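Glycosyl hydrolase family 2, TIM barrel domain protein (Parabacteroides merdae ATCC 43184, PDB 6DXU) probably hydrolyses beta-glucuronides, acting as a glycoside hydrolase family 2 beta-glucuronidase of a human gut bacterium. Local coordinates at residues 173-177 with 400-405; 393-397 with 433-437; 177-183 with 390-394; 112-117 with 186-192. All blocks are in the same frame, centred on the assembly; numbering follows the deposited sequence.

Interaction 1. Residues 173-177 with 400-405; sequences DLEMI and VYKKQA. With NA (sodium ion), chain O.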
loop_
_atom_site.group_PDB
_atom_site.type_symbol
_atom_site.label_atom_id
_atom_site.label_comp_id
_atom_site.label_asym_id
_atom_site.label_seq_id
_atom_site.Cartn_x
_atom_site.Cartn_y
_atom_site.Cartn_z
ATOM N N ASP D 173 12.451 16.594 7.394
ATOM C CA ASP D 173 12.064 15.188 7.511
ATOM C C ASP D 173 12.987 14.541 8.534
ATOM O O ASP D 173 14.176 14.367 8.266
ATOM C CB ASP D 173 12.164 14.507 6.151
ATOM C CG ASP D 173 11.695 13.063 6.165
ATOM O OD1 ASP D 173 11.432 12.498 7.256
ATOM O OD2 ASP D 173 11.613 12.496 5.052
ATOM N N LEU D 174 12.442 14.193 9.700
ATOM C CA LEU D 174 13.261 13.576 10.738
ATOM C C LEU D 174 13.791 12.208 10.321
ATOM O O LEU D 174 14.793 11.746 10.882
ATOM C CB LEU D 174 12.439 13.448 12.030
ATOM C CG LEU D 174 12.094 14.818 12.639
ATOM C CD1 LEU D 174 11.023 14.667 13.730
ATOM C CD2 LEU D 174 13.355 15.506 13.179
ATOM N N GLU D 175 13.139 11.554 9.357
ATOM C CA GLU D 175 13.530 10.221 8.905
ATOM C C GLU D 175 14.419 10.265 7.677
ATOM O O GLU D 175 14.538 9.258 6.972
ATOM C CB GLU D 175 12.298 9.349 8.626
ATOM C CG GLU D 175 11.409 9.065 9.857
ATOM C CD GLU D 175 12.123 8.196 10.895
ATOM O OE1 GLU D 175 13.129 7.516 10.549
ATOM O OE2 GLU D 175 11.706 8.225 12.073
ATOM N N MET D 176 15.045 11.411 7.413
ATOM C CA MET D 176 15.953 11.589 6.294
ATOM C C MET D 176 17.210 12.283 6.803
ATOM O O MET D 176 17.116 13.194 7.634
ATOM C CB MET D 176 15.284 12.432 5.186
ATOM C CG MET D 176 16.153 12.684 3.949
ATOM S SD MET D 176 15.384 13.902 2.833
ATOM C CE MET D 176 15.718 15.443 3.716
ATOM N N ILE D 177 18.380 11.830 6.348
ATOM C CA ILE D 177 19.611 12.537 6.706
ATOM C C ILE D 177 19.897 13.557 5.612
ATOM O O ILE D 177 19.535 13.319 4.448
ATOM C CB ILE D 177 20.801 11.586 6.904
ATOM C CG1 ILE D 177 21.133 10.819 5.621
ATOM C CG2 ILE D 177 20.501 10.635 8.055
ATOM C CD1 ILE D 177 22.500 10.045 5.688
ATOM N N VAL D 400 13.795 3.397 6.872
ATOM C CA VAL D 400 14.036 4.225 5.685
ATOM C C VAL D 400 15.273 5.101 5.876
ATOM O O VAL D 400 16.109 5.243 4.970
ATOM C CB VAL D 400 12.781 5.060 5.370
ATOM C CG1 VAL D 400 13.046 6.051 4.242
ATOM C CG2 VAL D 400 11.611 4.143 5.025
ATOM N N TYR D 401 15.400 5.706 7.057
ATOM C CA TYR D 401 16.582 6.490 7.420
ATOM C C TYR D 401 17.856 5.663 7.242
ATOM O O TYR D 401 18.818 6.097 6.599
ATOM C CB TYR D 401 16.387 6.940 8.873
ATOM C CG TYR D 401 17.428 7.781 9.593
ATOM C CD1 TYR D 401 17.107 9.059 10.053
ATOM C CD2 TYR D 401 18.677 7.262 9.916
ATOM C CE1 TYR D 401 18.022 9.820 10.772
ATOM C CE2 TYR D 401 19.596 8.008 10.629
ATOM C CZ TYR D 401 19.266 9.282 11.064
ATOM O OH TYR D 401 20.187 10.020 11.774
ATOM N N LYS D 402 17.868 4.458 7.806
ATOM C CA LYS D 402 19.042 3.597 7.703
ATOM C C LYS D 402 19.301 3.183 6.263
ATOM O O LYS D 402 20.453 3.176 5.809
ATOM C CB LYS D 402 18.849 2.364 8.580
ATOM C CG LYS D 402 18.972 2.626 10.069
ATOM C CD LYS D 402 18.797 1.293 10.789
ATOM C CE LYS D 402 18.286 1.454 12.182
ATOM N NZ LYS D 402 16.837 1.628 12.181
ATOM N N LYS D 403 18.246 2.849 5.521
ATOM C CA LYS D 403 18.461 2.467 4.129
ATOM C C LYS D 403 19.070 3.627 3.359
ATOM O O LYS D 403 19.962 3.430 2.526
ATOM C CB LYS D 403 17.149 2.021 3.480
ATOM C CG LYS D 403 16.760 0.583 3.802
ATOM C CD LYS D 403 15.417 0.213 3.176
ATOM C CE LYS D 403 14.933 -1.155 3.654
ATOM N NZ LYS D 403 13.519 -1.410 3.233
ATOM N N GLN D 404 18.640 4.856 3.666
ATOM C CA GLN D 404 19.231 6.015 3.004
ATOM C C GLN D 404 20.711 6.151 3.335
ATOM O O GLN D 404 21.525 6.437 2.449
ATOM C CB GLN D 404 18.495 7.302 3.391
ATOM C CG GLN D 404 19.125 8.524 2.714
ATOM C CD GLN D 404 18.690 9.857 3.301
ATOM O OE1 GLN D 404 17.947 9.914 4.283
ATOM N NE2 GLN D 404 19.167 10.940 2.700
ATOM N N ALA D 405 21.082 5.983 4.610
ATOM C CA ALA D 405 22.485 6.129 4.979
ATOM C C ALA D 405 23.359 5.091 4.279
ATOM O O ALA D 405 24.422 5.425 3.739
ATOM C CB ALA D 405 22.647 6.037 6.497
HETATM NA NA NA O . 16.298 15.405 8.249
HETATM O O HOH W 1 15.351 17.278 7.151
HETATM O O HOH W 2 15.268 8.872 4.157
HETATM O O HOH W 3 12.902 5.701 8.693
HETATM O O HOH W 4 15.954 16.283 10.500
#

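Interaction 2. Residues 393-397 with 433-437; sequences RGGLG and WPNDF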
loop_
_atom_site.group_PDB
_atom_site.type_symbol
_atom_site.label_atom_id
_atom_site.label_comp_id
_atom_site.label_asym_id
_atom_site.label_seq_id
_atom_site.Cartn_x
_atom_site.Cartn_y
_atom_site.Cartn_z
ATOM N N ARG D 393 24.217 14.611 13.310
ATOM C CA ARG D 393 23.402 14.959 14.479
ATOM C C ARG D 393 22.041 14.277 14.502
ATOM O O ARG D 393 21.539 13.814 13.468
ATOM C CB ARG D 393 23.198 16.476 14.588
ATOM C CG ARG D 393 24.493 17.266 14.653
ATOM C CD ARG D 393 24.218 18.763 14.796
ATOM N NE ARG D 393 25.482 19.480 14.947
ATOM C CZ ARG D 393 25.601 20.802 15.038
ATOM N NH1 ARG D 393 24.530 21.583 14.983
ATOM N NH2 ARG D 393 26.802 21.340 15.186
ATOM N N GLY D 394 21.439 14.203 15.697
ATOM C CA GLY D 394 20.032 13.920 15.866
ATOM C C GLY D 394 19.728 12.569 16.494
ATOM O O GLY D 394 18.667 12.411 17.107
ATOM N N GLY D 395 20.626 11.596 16.346
ATOM C CA GLY D 395 20.349 10.243 16.816
ATOM C C GLY D 395 20.323 9.236 15.678
ATOM O O GLY D 395 21.274 9.167 14.887
ATOM N N LEU D 396 19.240 8.463 15.577
ATOM C CA LEU D 396 19.133 7.399 14.581
ATOM C C LEU D 396 17.662 7.106 14.310
ATOM O O LEU D 396 16.901 6.831 15.242
ATOM C CB LEU D 396 19.848 6.129 15.067
ATOM C CG LEU D 396 19.767 4.911 14.146
ATOM C CD1 LEU D 396 20.487 5.193 12.827
ATOM C CD2 LEU D 396 20.319 3.635 14.823
ATOM N N GLY D 397 17.263 7.146 13.043
ATOM C CA GLY D 397 15.886 6.908 12.663
ATOM C C GLY D 397 15.589 5.446 12.388
ATOM O O GLY D 397 16.330 4.546 12.794
ATOM N N TRP D 433 24.796 13.876 19.245
ATOM C CA TRP D 433 23.919 15.034 19.407
ATOM C C TRP D 433 22.466 14.567 19.330
ATOM O O TRP D 433 22.039 14.094 18.264
ATOM C CB TRP D 433 24.223 16.061 18.321
ATOM C CG TRP D 433 23.663 17.444 18.499
ATOM C CD1 TRP D 433 22.350 17.789 18.684
ATOM C CD2 TRP D 433 24.398 18.675 18.450
ATOM N NE1 TRP D 433 22.228 19.158 18.764
ATOM C CE2 TRP D 433 23.469 19.724 18.634
ATOM C CE3 TRP D 433 25.755 18.993 18.288
ATOM C CZ2 TRP D 433 23.851 21.073 18.653
ATOM C CZ3 TRP D 433 26.134 20.334 18.304
ATOM C CH2 TRP D 433 25.184 21.355 18.485
ATOM N N PRO D 434 21.685 14.634 20.417
ATOM C CA PRO D 434 20.350 14.011 20.400
ATOM C C PRO D 434 19.227 14.933 19.956
ATOM O O PRO D 434 19.458 16.092 19.596
ATOM C CB PRO D 434 20.151 13.614 21.862
ATOM C CG PRO D 434 20.801 14.778 22.600
ATOM C CD PRO D 434 22.005 15.190 21.745
ATOM N N ASN D 435 18.009 14.380 19.954
ATOM C CA ASN D 435 16.732 15.092 19.997
ATOM C C ASN D 435 16.014 15.224 18.652
ATOM O O ASN D 435 15.013 15.940 18.567
ATOM C CB ASN D 435 16.872 16.488 20.625
ATOM C CG ASN D 435 15.581 16.945 21.292
ATOM O OD1 ASN D 435 14.741 16.119 21.671
ATOM N ND2 ASN D 435 15.401 18.254 21.407
ATOM N N ASP D 436 16.447 14.518 17.607
ATOM C CA ASP D 436 15.509 14.381 16.489
ATOM C C ASP D 436 14.451 13.310 16.752
ATOM O O ASP D 436 13.487 13.193 15.981
ATOM C CB ASP D 436 16.241 14.066 15.180
ATOM C CG ASP D 436 16.535 15.321 14.352
ATOM O OD1 ASP D 436 16.244 16.436 14.829
ATOM O OD2 ASP D 436 17.056 15.194 13.221
ATOM N N PHE D 437 14.595 12.548 17.833
ATOM C CA PHE D 437 13.659 11.499 18.206
ATOM C C PHE D 437 13.419 11.574 19.709
ATOM O O PHE D 437 14.221 12.144 20.450
ATOM C CB PHE D 437 14.196 10.109 17.801
ATOM C CG PHE D 437 14.612 10.040 16.366
ATOM C CD1 PHE D 437 13.705 9.651 15.389
ATOM C CD2 PHE D 437 15.890 10.439 15.980
ATOM C CE1 PHE D 437 14.082 9.631 14.054
ATOM C CE2 PHE D 437 16.266 10.411 14.649
ATOM C CZ PHE D 437 15.364 10.018 13.691
HETATM O O HOH W 5 17.331 11.464 19.568
#

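Interaction 3. Residues 177-183 with 390-394; sequences IPSDLAD and PWCRG. With NA (sodium ion), chain O.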
loop_
_atom_site.group_PDB
_atom_site.type_symbol
_atom_site.label_atom_id
_atom_site.label_comp_id
_atom_site.label_asym_id
_atom_site.label_seq_id
_atom_site.Cartn_x
_atom_site.Cartn_y
_atom_site.Cartn_z
ATOM N N ILE D 177 18.380 11.830 6.348
ATOM C CA ILE D 177 19.611 12.537 6.706
ATOM C C ILE D 177 19.897 13.557 5.612
ATOM O O ILE D 177 19.535 13.319 4.448
ATOM C CB ILE D 177 20.801 11.586 6.904
ATOM C CG1 ILE D 177 21.133 10.819 5.621
ATOM C CG2 ILE D 177 20.501 10.635 8.055
ATOM C CD1 ILE D 177 22.500 10.045 5.688
ATOM N N PRO D 178 20.508 14.719 5.935
ATOM C CA PRO D 178 20.946 15.126 7.279
ATOM C C PRO D 178 19.815 15.654 8.166
ATOM O O PRO D 178 18.688 15.856 7.707
ATOM C CB PRO D 178 21.923 16.272 6.993
ATOM C CG PRO D 178 21.361 16.911 5.767
ATOM C CD PRO D 178 20.809 15.763 4.934
ATOM N N SER D 179 20.156 15.891 9.429
ATOM C CA SER D 179 19.230 16.420 10.421
ATOM C C SER D 179 19.144 17.937 10.333
ATOM O O SER D 179 20.155 18.620 10.123
ATOM C CB SER D 179 19.702 16.022 11.821
ATOM O OG SER D 179 19.009 16.754 12.818
ATOM N N ASP D 180 17.936 18.471 10.538
ATOM C CA ASP D 180 17.768 19.917 10.651
ATOM C C ASP D 180 18.421 20.489 11.899
ATOM O O ASP D 180 18.432 21.710 12.066
ATOM C CB ASP D 180 16.267 20.282 10.627
ATOM C CG ASP D 180 15.683 20.226 9.214
ATOM O OD1 ASP D 180 16.055 21.086 8.385
ATOM O OD2 ASP D 180 14.895 19.309 8.921
ATOM N N LEU D 181 18.945 19.652 12.795
ATOM C CA LEU D 181 19.764 20.191 13.877
ATOM C C LEU D 181 21.135 20.633 13.385
ATOM O O LEU D 181 21.860 21.308 14.122
ATOM C CB LEU D 181 19.934 19.145 14.984
ATOM C CG LEU D 181 18.624 18.680 15.630
ATOM C CD1 LEU D 181 18.875 17.516 16.582
ATOM C CD2 LEU D 181 17.954 19.817 16.368
ATOM N N ALA D 182 21.504 20.258 12.170
ATOM C CA ALA D 182 22.838 20.537 11.666
ATOM C C ALA D 182 23.027 22.034 11.439
ATOM O O ALA D 182 22.069 22.796 11.250
ATOM C CB ALA D 182 23.094 19.766 10.368
ATOM N N ASP D 183 24.294 22.448 11.490
ATOM C CA ASP D 183 24.742 23.838 11.331
ATOM C C ASP D 183 24.968 24.199 9.867
ATOM O O ASP D 183 25.969 24.830 9.520
ATOM C CB ASP D 183 26.010 24.047 12.161
ATOM C CG ASP D 183 26.457 25.524 12.251
ATOM O OD1 ASP D 183 25.603 26.444 12.243
ATOM O OD2 ASP D 183 27.686 25.756 12.317
ATOM N N PRO D 390 26.045 12.399 5.080
ATOM C CA PRO D 390 25.442 13.397 5.972
ATOM C C PRO D 390 24.670 12.814 7.140
ATOM O O PRO D 390 23.595 13.316 7.454
ATOM C CB PRO D 390 24.501 14.176 5.039
ATOM C CG PRO D 390 24.132 13.198 3.981
ATOM C CD PRO D 390 25.343 12.313 3.787
ATOM N N TRP D 391 25.183 11.772 7.792
ATOM C CA TRP D 391 24.610 11.324 9.061
ATOM C C TRP D 391 25.168 12.265 10.122
ATOM O O TRP D 391 26.205 12.006 10.742
ATOM C CB TRP D 391 24.946 9.863 9.341
ATOM C CG TRP D 391 24.274 9.311 10.590
ATOM C CD1 TRP D 391 23.149 9.799 11.211
ATOM C CD2 TRP D 391 24.708 8.197 11.377
ATOM N NE1 TRP D 391 22.852 9.046 12.310
ATOM C CE2 TRP D 391 23.788 8.052 12.438
ATOM C CE3 TRP D 391 25.771 7.291 11.274
ATOM C CZ2 TRP D 391 23.907 7.048 13.401
ATOM C CZ3 TRP D 391 25.887 6.291 12.232
ATOM C CH2 TRP D 391 24.956 6.173 13.275
ATOM N N CYS D 392 24.466 13.383 10.327
ATOM C CA CYS D 392 25.006 14.560 11.006
ATOM C C CYS D 392 24.020 15.054 12.062
ATOM O O CYS D 392 23.131 15.846 11.744
ATOM C CB CYS D 392 25.312 15.637 9.968
ATOM S SG CYS D 392 26.037 17.171 10.616
ATOM N N ARG D 393 24.217 14.611 13.310
ATOM C CA ARG D 393 23.402 14.959 14.479
ATOM C C ARG D 393 22.041 14.277 14.502
ATOM O O ARG D 393 21.539 13.814 13.468
ATOM C CB ARG D 393 23.198 16.476 14.588
ATOM C CG ARG D 393 24.493 17.266 14.653
ATOM C CD ARG D 393 24.218 18.763 14.796
ATOM N NE ARG D 393 25.482 19.480 14.947
ATOM C CZ ARG D 393 25.601 20.802 15.038
ATOM N NH1 ARG D 393 24.530 21.583 14.983
ATOM N NH2 ARG D 393 26.802 21.340 15.186
ATOM N N GLY D 394 21.439 14.203 15.697
ATOM C CA GLY D 394 20.032 13.920 15.866
ATOM C C GLY D 394 19.728 12.569 16.494
ATOM O O GLY D 394 18.667 12.411 17.107
HETATM NA NA NA O . 16.298 15.405 8.249
HETATM O O HOH W 4 15.954 16.283 10.500
HETATM O O HOH W 1 15.351 17.278 7.151
#

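Interaction 4. Residues 112-117 with 186-192; sequences FDGAGQ and IYGGLYR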
loop_
_atom_site.group_PDB
_atom_site.type_symbol
_atom_site.label_atom_id
_atom_site.label_comp_id
_atom_site.label_asym_id
_atom_site.label_seq_id
_atom_site.Cartn_x
_atom_site.Cartn_y
_atom_site.Cartn_z
ATOM N N PHE D 112 22.152 13.393 -13.031
ATOM C CA PHE D 112 22.077 14.421 -11.991
ATOM C C PHE D 112 23.381 14.414 -11.198
ATOM O O PHE D 112 23.659 13.454 -10.475
ATOM C CB PHE D 112 20.901 14.150 -11.046
ATOM C CG PHE D 112 19.534 14.302 -11.676
ATOM C CD1 PHE D 112 18.990 13.284 -12.448
ATOM C CD2 PHE D 112 18.779 15.450 -11.466
ATOM C CE1 PHE D 112 17.727 13.413 -13.020
ATOM C CE2 PHE D 112 17.495 15.584 -12.039
ATOM C CZ PHE D 112 16.983 14.571 -12.814
ATOM N N ASP D 113 24.167 15.499 -11.295
ATOM C CA ASP D 113 25.314 15.648 -10.399
ATOM C C ASP D 113 24.870 15.716 -8.944
ATOM O O ASP D 113 25.626 15.328 -8.045
ATOM C CB ASP D 113 26.121 16.908 -10.739
ATOM C CG ASP D 113 27.028 16.738 -11.944
ATOM O OD1 ASP D 113 26.900 15.722 -12.659
ATOM O OD2 ASP D 113 27.860 17.651 -12.182
ATOM N N GLY D 114 23.658 16.202 -8.692
ATOM C CA GLY D 114 23.134 16.288 -7.339
ATOM C C GLY D 114 21.952 17.238 -7.262
ATOM O O GLY D 114 21.972 18.297 -7.898
ATOM N N ALA D 115 20.930 16.879 -6.481
ATOM C CA ALA D 115 19.705 17.665 -6.358
ATOM C C ALA D 115 19.115 17.427 -4.976
ATOM O O ALA D 115 19.171 16.305 -4.471
ATOM C CB ALA D 115 18.688 17.274 -7.433
ATOM N N GLY D 116 18.563 18.471 -4.363
ATOM C CA GLY D 116 18.120 18.412 -2.969
ATOM C C GLY D 116 16.610 18.543 -2.820
ATOM O O GLY D 116 15.996 19.415 -3.442
ATOM N N GLN D 117 16.019 17.687 -1.981
ATOM C CA GLN D 117 16.633 16.527 -1.334
ATOM C C GLN D 117 15.975 15.237 -1.859
ATOM O O GLN D 117 16.627 14.212 -2.057
ATOM C CB GLN D 117 16.472 16.606 0.190
ATOM C CG GLN D 117 17.206 17.798 0.840
ATOM C CD GLN D 117 18.717 17.639 0.794
ATOM O OE1 GLN D 117 19.241 16.550 1.020
ATOM N NE2 GLN D 117 19.422 18.727 0.511
ATOM N N ILE D 186 19.882 22.702 4.632
ATOM C CA ILE D 186 19.524 21.515 3.854
ATOM C C ILE D 186 18.803 22.044 2.621
ATOM O O ILE D 186 17.576 22.212 2.593
ATOM C CB ILE D 186 18.680 20.539 4.662
ATOM C CG1 ILE D 186 19.423 20.207 5.959
ATOM C CG2 ILE D 186 18.431 19.250 3.854
ATOM C CD1 ILE D 186 18.624 19.305 6.890
ATOM N N TYR D 187 19.584 22.332 1.600
ATOM C CA TYR D 187 19.128 23.139 0.481
ATOM C C TYR D 187 18.217 22.343 -0.446
ATOM O O TYR D 187 18.222 21.107 -0.460
ATOM C CB TYR D 187 20.328 23.651 -0.301
ATOM C CG TYR D 187 20.989 24.883 0.261
ATOM C CD1 TYR D 187 20.231 26.002 0.634
ATOM C CD2 TYR D 187 22.383 24.970 0.341
ATOM C CE1 TYR D 187 20.854 27.166 1.109
ATOM C CE2 TYR D 187 23.021 26.141 0.809
ATOM C CZ TYR D 187 22.248 27.220 1.187
ATOM O OH TYR D 187 22.855 28.365 1.647
ATOM N N GLY D 188 17.446 23.066 -1.252
ATOM C CA GLY D 188 16.537 22.448 -2.199
ATOM C C GLY D 188 16.833 22.900 -3.614
ATOM O O GLY D 188 17.307 24.020 -3.833
ATOM N N GLY D 189 16.580 22.009 -4.573
ATOM C CA GLY D 189 16.548 22.359 -5.980
ATOM C C GLY D 189 17.620 21.660 -6.800
ATOM O O GLY D 189 18.393 20.835 -6.311
ATOM N N LEU D 190 17.651 22.026 -8.084
ATOM C CA LEU D 190 18.591 21.457 -9.056
ATOM C C LEU D 190 19.911 22.222 -8.968
ATOM O O LEU D 190 20.333 22.934 -9.886
ATOM C CB LEU D 190 17.994 21.506 -10.461
ATOM C CG LEU D 190 16.813 20.548 -10.718
ATOM C CD1 LEU D 190 16.167 20.764 -12.107
ATOM C CD2 LEU D 190 17.242 19.093 -10.560
ATOM N N TYR D 191 20.570 22.070 -7.816
ATOM C CA TYR D 191 21.677 22.955 -7.480
ATOM C C TYR D 191 23.041 22.441 -7.939
ATOM O O TYR D 191 24.041 23.144 -7.753
ATOM C CB TYR D 191 21.702 23.247 -5.974
ATOM C CG TYR D 191 21.536 22.069 -5.024
ATOM C CD1 TYR D 191 20.643 22.140 -3.950
ATOM C CD2 TYR D 191 22.335 20.938 -5.130
ATOM C CE1 TYR D 191 20.526 21.081 -3.034
ATOM C CE2 TYR D 191 22.222 19.875 -4.237
ATOM C CZ TYR D 191 21.322 19.952 -3.188
ATOM O OH TYR D 191 21.219 18.900 -2.301
ATOM N N ARG D 192 23.111 21.258 -8.546
ATOM C CA ARG D 192 24.287 20.846 -9.297
ATOM C C ARG D 192 23.834 20.543 -10.715
ATOM O O ARG D 192 22.649 20.315 -10.958
ATOM C CB ARG D 192 24.970 19.600 -8.705
ATOM C CG ARG D 192 25.521 19.784 -7.301
ATOM C CD ARG D 192 26.360 18.564 -6.928
ATOM N NE ARG D 192 26.624 18.519 -5.490
ATOM C CZ ARG D 192 26.765 17.398 -4.796
ATOM N NH1 ARG D 192 26.657 16.225 -5.409
ATOM N NH2 ARG D 192 27.005 17.456 -3.494
HETATM O O HOH W 6 21.767 17.479 -10.621
#

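Interaction 1. Residues 173-177 with 400-405
Q404 and I177 exchange two hydrogen bonds. The side-chain OE1 of Q404 takes the backbone N-H of I177 at 2.9 Å, tilted out of the carbonyl plane, while NE2 of Q404 gives a bond to I177 O at 3.0 Å. Both polar ends of the side chain thus bond the backbone of one residue. The reach comes from an outstretched chain, with CG of Q404 trans to N (chi1 179°) and no bend beyond it. A leucine in its place would probably leave both the N-H and the C=O of I177 without these mates.

Water-mediated links run alongside. One water donates to E175 OE1 and accepts from Y401 N; that same OE1 is also held by the N-H of G398. Another lies between E175 O and Q404 OE1.

The apolar contacts centre on I177. Its CG2 sits over one face of the Y401 ring, 3.8 Å from the ring centroid, in a CH-pi contact displaced toward the rim. L174 O approaches the same ring at its edge, 3.6 Å from Y401 CD1. The other branch of I177 slides past the Q404 amide, and its CD1 ends 4.1 Å from A405 CB.

On the loop side, D173 OD1 accepts from E175 N in an Asx turn, within a type I beta turn from D173 to M176. This turn directs D173 O and M176 O to a sodium ion, each at 2.4 Å, with P178 O and two waters as further ligands: a metal-bound loop of the sugar-binding domain laid against helix 399-416 of the TIM barrel.

Interaction 2. Residues 393-397 with 433-437
R393 turns CG away from its carbonyl carbon (chi1 -57°) and then runs straight out to NE, while W433 carries its indole on the far side of CB from the backbone N (chi1 -166°), and the two side chains end up side by side, pointing the same way. The guanidinium lies flat on the six-membered ring of the indole in a cation-pi stack: R393 CZ is 3.6 Å from that ring's centroid and the planes are only 13° apart. Further back, R393 CD adds a CH-pi contact over the same ring. NE of R393 also forms a salt bridge with E430, which probably helps fix the rotation of the flat group.

The two segments are neighbouring loops of the TIM barrel, following the parallel strands 384-388 and 422-429. Their backbones join twice at G394: its N donates to W433 O at 2.6 Å, and its O takes D436 N at 3.1 Å, in the carbonyl plane on a lone pair. At G394 a side chain would run into the D436 carboxylate. That carboxylate is itself engaged by S179 and by R52 of a neighbouring subunit.

F437 closes the far end. L396 O lies over the centre of one ring face, and G397 CA comes within 3.3 Å of F437 CZ.

Interaction 3. Residues 177-183 with 390-394
L181 O receives the NH1 of R393 at 2.8 Å, lying at the edge of the guanidinium and nearly in its plane, while D183 N sits over one face of the same group. The carbonyl has a second donor, S59 OG of a neighbouring subunit. Closer to the sodium ion, P390 O faces P178 CA at 3.2 Å in a CA-H...O contact, and P178 CB meets P390 CB at 3.9 Å. The I177 and P390 side chains cross at about a right angle, I177 CD1 touching P390 CG. S179 CB rests against R393 O at 3.3 Å, and A182 CB meets C392 SG.

The folding of 177-183 positions these groups. A cis peptide precedes P178, and S179 to A182 form a type I beta turn. S179 OG, trans to its backbone N (chi1 167°), accepts L181 N at 2.9 Å in an ST turn and bonds to D436. E430 holds R393 NE, and the D183 carboxylate is taken by T598, R601 and N610.

P178 O, 2.5 Å from the sodium ion, joins D173 and M176 as protein ligands, and D180 binds both metal waters. Sodium site, ST turn and arginine bond together make an interdomain joint between sugar-binding domain and TIM barrel.

Interaction 4. Residues 112-117 with 186-192
G116 and G189 form a single antiparallel hydrogen-bonded bridge, with G116 N to G189 O at 3.1 Å and G189 N to G116 O at 2.9 Å, both close to straight. It ties two loops of the mainly beta sugar-binding domain of family 2 glycosidases, just after strand 107-112 and just before strand 194-199. Past an inverse gamma turn centred on L190, R192 N makes a separate backbone bond to G114 O. A side chain at G116 would collide with Y187 O and the Y191 ring.

Q117, entered through a cis peptide, bends at chi2 (-70°) and carries NE2 to Y187 O at 2.8 Å, the oxygen lying near the amide plane. Its CD packs on I186 CG2 at 3.5 Å. An alanine here is likely to cost Y187 O this donor and open a gap beside the I186 methyl.

A115 CA lies over one face of the Y191 ring, whose hydroxyl reaches on to G134 O. R192, stretched out from CG to NE, turns the edge of its guanidinium to D113 O, with NH1 at 3.0 Å; E334 and Q369 hold its other nitrogens. L190 CD2 meets the edge of the F112 ring, 3.8 Å from F112 CE2.

In the fold
Following the chain from its N terminus, interaction 4 opens first, at 112-117, and closes at 186-192 within the sugar-binding domain. Before it closes, 173-177 and 177-183 set out toward the TIM barrel, so interactions 1 and 3 both cross it. Interaction 3 ends at 390-394 and lies wholly within the span of interaction 1, which ends on helix 399-416; the two share I177 and the sodium ion. Interaction 2 starts on R393 and G394, where interaction 3 finishes, crosses interaction 1, and joins neighbouring barrel loops. Interactions 1, 2 and 3 touch one another and the neighbouring subunit, whereas interaction 4 meets 1 and 3 through Q117 and I186.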